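Local coordinates for probable AP endonuclease (African swine fever virus, PDB 6KI3), which probably cleaves DNA on the 5' side of abasic sites during repair, using three bound zinc ions, and probably also removes mismatched 3' ends as an exonuclease, at residues D65-E68 with L69-I73. Sequence-based numbering, arbitrary orientation.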
# COMPACT_ATOMS: atom_id res chain seq x y z
N ASP A 65 17.24 -2.43 15.63
CA ASP A 65 15.96 -2.69 14.98
C ASP A 65 16.16 -3.32 13.61
O ASP A 65 15.41 -4.22 13.21
CB ASP A 65 15.16 -1.40 14.87
CG ASP A 65 13.68 -1.60 15.11
OD1 ASP A 65 13.25 -2.77 15.20
OD2 ASP A 65 12.95 -0.59 15.22
N LYS A 66 17.18 -2.86 12.87
CA LYS A 66 17.42 -3.38 11.53
C LYS A 66 17.83 -4.85 11.57
O LYS A 66 17.47 -5.63 10.68
CB LYS A 66 18.49 -2.54 10.83
CG LYS A 66 18.06 -1.11 10.56
CD LYS A 66 19.24 -0.22 10.17
CE LYS A 66 19.78 -0.58 8.80
NZ LYS A 66 20.69 0.47 8.28
N VAL A 67 18.58 -5.25 12.60
CA VAL A 67 19.01 -6.64 12.70
C VAL A 67 17.85 -7.53 13.14
O VAL A 67 17.64 -8.62 12.60
CB VAL A 67 20.21 -6.76 13.65
CG1 VAL A 67 20.62 -8.22 13.82
CG2 VAL A 67 21.38 -5.94 13.13
N GLU A 68 17.08 -7.08 14.13
CA GLU A 68 15.95 -7.88 14.61
C GLU A 68 14.83 -7.95 13.58
O GLU A 68 14.14 -8.97 13.49
CB GLU A 68 15.43 -7.31 15.93
CG GLU A 68 16.42 -7.40 17.08
CD GLU A 68 16.83 -8.82 17.39
OE1 GLU A 68 15.95 -9.64 17.74
OE2 GLU A 68 18.04 -9.13 17.27
N LEU A 69 14.64 -6.88 12.79
CA LEU A 69 13.57 -6.88 11.80
C LEU A 69 13.81 -7.94 10.73
O LEU A 69 12.87 -8.60 10.27
CB LEU A 69 13.43 -5.50 11.17
CG LEU A 69 12.35 -5.35 10.10
CD1 LEU A 69 11.00 -5.78 10.65
CD2 LEU A 69 12.29 -3.91 9.61
N LEU A 70 15.07 -8.11 10.31
CA LEU A 70 15.38 -9.14 9.32
C LEU A 70 15.10 -10.54 9.87
O LEU A 70 14.53 -11.38 9.17
CB LEU A 70 16.84 -9.03 8.89
CG LEU A 70 17.30 -10.06 7.86
CD1 LEU A 70 16.60 -9.85 6.53
CD2 LEU A 70 18.81 -10.01 7.69
N LYS A 71 15.49 -10.79 11.13
CA LYS A 71 15.20 -12.08 11.74
C LYS A 71 13.69 -12.29 11.88
O LYS A 71 13.19 -13.39 11.63
CB LYS A 71 15.88 -12.17 13.11
CG LYS A 71 17.40 -12.18 13.04
CD LYS A 71 18.01 -11.75 14.37
CE LYS A 71 17.49 -12.60 15.52
NZ LYS A 71 17.99 -12.11 16.83
N MET A 72 12.96 -11.25 12.28
CA MET A 72 11.51 -11.35 12.41
C MET A 72 10.86 -11.66 11.07
O MET A 72 9.96 -12.50 10.98
CB MET A 72 10.95 -10.06 13.00
CG MET A 72 9.43 -9.98 12.98
SD MET A 72 8.66 -11.08 14.18
CE MET A 72 9.27 -10.37 15.71
N ILE A 73 11.31 -10.98 10.01
CA ILE A 73 10.72 -11.19 8.69
C ILE A 73 10.96 -12.61 8.20
O ILE A 73 10.07 -13.25 7.64
CB ILE A 73 11.26 -10.14 7.70
CG1 ILE A 73 10.66 -8.76 8.00
CG2 ILE A 73 10.96 -10.55 6.26
CD1 ILE A 73 11.16 -7.66 7.09
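Glu68 and Lys71 form an i to i+3 salt bridge on helix 63-76, an outer helix of the TIM barrel. The helix makes the crossover from strand 46-49 to the parallel strand 79-83. Lys71 can be followed outward from its backbone. Its CB lies 3.7 Å from Glu68 O. With CG of Lys71 anti to the carbonyl carbon and beside the backbone N (chi1 -66°), the chain heads back to the previous turn, where Lys71 CG lies 3.6 Å from Val67 O. Lys71 CD touches the same oxygen and also lies 4.4 Å from CG1 of Val67. The chain then bends at chi3 (55°). CE passes near both carboxylate oxygens of Glu68. Lys71 NZ ends 3.0 Å from Glu68 OE2, which it meets on the syn side, 22° out of the carboxylate plane. A weaker bond runs from NZ to Glu68 OE1. The two side chains run alongside each other in the same direction.

The backbone bonds of this helix are uneven. Leu69 N to Asp65 O and Met72 N to Glu68 O are both 2.8 Å, whereas Leu70 N to Lys66 O and Lys71 N to Val67 O are long and weak. Leu69 is buried against helices 25-39 and 96-112, where it touches Ile30 and Val112. The carboxylate of Asp65 is hydrogen-bonded to Thr27 OG1 and Ile26 N, which ties this helix to the start of helix 25-39. Met72 CB rests 3.4 Å from Glu68 O, the oxygen that accepts the Met72 N-H.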